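PDB 5VEO: ectonucleotide pyrophosphatase/phosphodiesterase family member 5 from Mus musculus, which probably hydrolyses phosphodiester or pyrophosphate bonds of nucleotide substrates as a zinc-dependent ectoenzyme of the NPP family. Local coordinates for residues H62-T67 / M354-L359. The protein carries 1 engineered substitution. Residues are numbered along the deposited sequence; the frame is centred on the assembly and turned at random.
With NAG (2-acetamido-2-deoxy-beta-D-glucopyranose), chain G; EDO (1,2-ethanediol), chain K.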
loop_
_atom_site.group_PDB
_atom_site.type_symbol
_atom_site.label_atom_id
_atom_site.label_comp_id
_atom_site.label_asym_id
_atom_site.label_seq_id
_atom_site.Cartn_x
_atom_site.Cartn_y
_atom_site.Cartn_z
ATOM N N HIS A 62 0.442 2.753 0.873
ATOM C CA HIS A 62 1.416 3.600 0.201
ATOM C C HIS A 62 1.596 4.913 0.960
ATOM O O HIS A 62 2.717 5.423 1.057
ATOM C CB HIS A 62 1.019 3.864 -1.251
ATOM C CG HIS A 62 1.209 2.695 -2.181
ATOM N ND1 HIS A 62 0.211 1.788 -2.439
ATOM C CD2 HIS A 62 2.274 2.304 -2.931
ATOM C CE1 HIS A 62 0.643 0.889 -3.311
ATOM N NE2 HIS A 62 1.893 1.179 -3.625
ATOM N N TYR A 63 0.522 5.456 1.551
ATOM C CA TYR A 63 0.714 6.705 2.288
ATOM C C TYR A 63 1.505 6.463 3.575
ATOM O O TYR A 63 2.304 7.321 3.980
ATOM C CB TYR A 63 -0.620 7.385 2.572
ATOM C CG TYR A 63 -0.542 8.923 2.675
ATOM C CD1 TYR A 63 0.238 9.667 1.794
ATOM C CD2 TYR A 63 -1.299 9.614 3.616
ATOM C CE1 TYR A 63 0.278 11.048 1.863
ATOM C CE2 TYR A 63 -1.260 11.009 3.691
ATOM C CZ TYR A 63 -0.460 11.711 2.811
ATOM O OH TYR A 63 -0.404 13.100 2.827
ATOM N N THR A 64 1.344 5.291 4.200
ATOM C CA THR A 64 2.204 4.937 5.325
ATOM C C THR A 64 3.675 4.919 4.915
ATOM O O THR A 64 4.543 5.369 5.671
ATOM C CB THR A 64 1.779 3.585 5.905
ATOM O OG1 THR A 64 0.558 3.769 6.625
ATOM C CG2 THR A 64 2.837 3.010 6.859
ATOM N N LEU A 65 3.982 4.410 3.730
ATOM C CA LEU A 65 5.378 4.317 3.331
ATOM C C LEU A 65 6.026 5.687 3.236
ATOM O O LEU A 65 7.234 5.807 3.451
ATOM C CB LEU A 65 5.499 3.587 1.996
ATOM C CG LEU A 65 5.139 2.093 1.997
ATOM C CD1 LEU A 65 5.410 1.471 0.634
ATOM C CD2 LEU A 65 5.857 1.316 3.086
ATOM N N VAL A 66 5.253 6.726 2.917
ATOM C CA VAL A 66 5.817 8.059 2.698
ATOM C C VAL A 66 5.513 9.021 3.848
ATOM O O VAL A 66 5.884 10.207 3.771
ATOM C CB VAL A 66 5.379 8.651 1.345
ATOM C CG1 VAL A 66 5.860 7.760 0.212
ATOM C CG2 VAL A 66 3.853 8.873 1.250
ATOM N N THR A 67 4.932 8.523 4.952
ATOM C CA THR A 67 4.692 9.312 6.163
ATOM C C THR A 67 5.184 8.658 7.446
ATOM O O THR A 67 5.397 9.374 8.434
ATOM C CB THR A 67 3.195 9.611 6.360
ATOM O OG1 THR A 67 2.479 8.395 6.598
ATOM C CG2 THR A 67 2.596 10.342 5.166
ATOM N N MET A 354 10.313 -6.446 9.893
ATOM C CA MET A 354 10.275 -5.000 10.031
ATOM C C MET A 354 8.816 -4.571 10.000
ATOM O O MET A 354 7.938 -5.333 9.593
ATOM C CB MET A 354 11.085 -4.324 8.926
ATOM C CG MET A 354 10.374 -4.210 7.605
ATOM S SD MET A 354 11.349 -3.400 6.276
ATOM C CE MET A 354 11.348 -1.676 6.687
ATOM N N ASN A 355 8.561 -3.351 10.457
ATOM C CA ASN A 355 7.270 -2.708 10.271
ATOM C C ASN A 355 7.354 -1.750 9.089
ATOM O O ASN A 355 8.347 -1.033 8.937
ATOM C CB ASN A 355 6.876 -1.938 11.527
ATOM C CG ASN A 355 6.651 -2.848 12.725
ATOM O OD1 ASN A 355 6.006 -3.887 12.609
ATOM N ND2 ASN A 355 7.180 -2.452 13.871
ATOM N N SER A 356 6.307 -1.714 8.266
ATOM C CA SER A 356 6.370 -0.827 7.113
ATOM C C SER A 356 6.366 0.640 7.524
ATOM O O SER A 356 6.789 1.481 6.732
ATOM C CB SER A 356 5.219 -1.099 6.152
ATOM O OG SER A 356 4.005 -0.666 6.697
ATOM N N THR A 357 5.898 0.952 8.738
ATOM C CA THR A 357 6.020 2.294 9.296
ATOM C C THR A 357 7.469 2.715 9.495
ATOM O O THR A 357 7.723 3.911 9.690
ATOM C CB THR A 357 5.314 2.365 10.654
ATOM O OG1 THR A 357 5.718 1.236 11.431
ATOM C CG2 THR A 357 3.813 2.385 10.501
ATOM N N ASP A 358 8.414 1.776 9.488
ATOM C CA ASP A 358 9.824 2.109 9.649
ATOM C C ASP A 358 10.460 2.665 8.374
ATOM O O ASP A 358 11.530 3.289 8.451
ATOM C CB ASP A 358 10.621 0.877 10.090
ATOM C CG ASP A 358 10.162 0.304 11.414
ATOM O OD1 ASP A 358 9.724 1.070 12.296
ATOM O OD2 ASP A 358 10.266 -0.946 11.571
ATOM N N LEU A 359 9.854 2.445 7.202
ATOM C CA LEU A 359 10.524 2.832 5.967
ATOM C C LEU A 359 10.751 4.343 5.917
ATOM O O LEU A 359 11.816 4.809 5.496
ATOM C CB LEU A 359 9.729 2.375 4.746
ATOM C CG LEU A 359 10.382 2.792 3.418
ATOM C CD1 LEU A 359 11.797 2.260 3.299
ATOM C CD2 LEU A 359 9.541 2.347 2.216
HETATM C C1 NAG G . 7.054 -3.110 15.157
HETATM C C2 NAG G . 8.355 -3.650 15.808
HETATM C C3 NAG G . 8.101 -4.120 17.240
HETATM C C4 NAG G . 7.383 -3.049 18.045
HETATM C C5 NAG G . 6.105 -2.646 17.331
HETATM C C6 NAG G . 5.341 -1.580 18.072
HETATM C C7 NAG G . 10.005 -4.546 14.239
HETATM C C8 NAG G . 10.479 -5.762 13.510
HETATM N N2 NAG G . 8.942 -4.724 15.028
HETATM O O3 NAG G . 9.349 -4.416 17.858
HETATM O O4 NAG G . 7.052 -3.538 19.340
HETATM O O5 NAG G . 6.435 -2.115 16.041
HETATM O O6 NAG G . 5.948 -0.305 17.907
HETATM O O7 NAG G . 10.532 -3.428 14.079
HETATM C C1 EDO K . 2.775 -1.795 11.175
HETATM O O1 EDO K . 3.709 -1.113 10.297
HETATM C C2 EDO K . 3.204 -1.829 12.655
HETATM O O2 EDO K . 2.221 -2.540 13.462
HETATM O O HOH W 1 7.021 4.198 6.571
#
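Thr64 holds CG2 anti to the backbone N, and Leu65 holds CG anti to the carbonyl carbon (chi1 -68°), so that two neighbouring helix residues send methyl groups to Thr357 and Leu359. The contact belongs to the alkaline-phosphatase-like fold: it joins the C-terminal part of helix 58-67 to the turn between strand 349-355, an outermost strand of the large mixed sheet, and helix 359-366. All five touching residues are buried, and no direct hydrogen bond links the segments; apolar methyl contacts carry most of the interface, and one water bridges it. Thr64 CG2 lies 3.8 Å from Thr357 CG2 and 3.9 Å from Ser356 OG, the two threonine side chains meeting at a slant. The hydroxyl of Thr64 does not serve this interface; its OG1 is engaged by Leu69 O, Pro60 O and His74 NE2. Leu65 advances one branch, CD2, which meets Leu359 CD2 at 3.9 Å and also rests near Ser356 CB and Ser356 O. That carbonyl is gripped twice, by Leu359 N within the turn and by a bridging water that donates to it at 2.7 Å. The same water donates to Thr64 O at 2.9 Å, tying helix to turn through two backbone oxygens. Thr357 sets off from its backbone away from the helix, yet its CG2 still reaches Thr64; a glycine in its place would probably leave the Thr64 methyl without this partner and open a gap beside it. Two residues earlier, Asn355 carries an N-linked sugar, its ND2 bonded to C1 of the N-acetylglucosamine. The turn folds back on this residue: Asp358 N bonds to Asn355 O at 2.9 Å, while Asn355 N meets Asp358 OD2 from above the carboxylate plane, with an N-H...O angle of 151°.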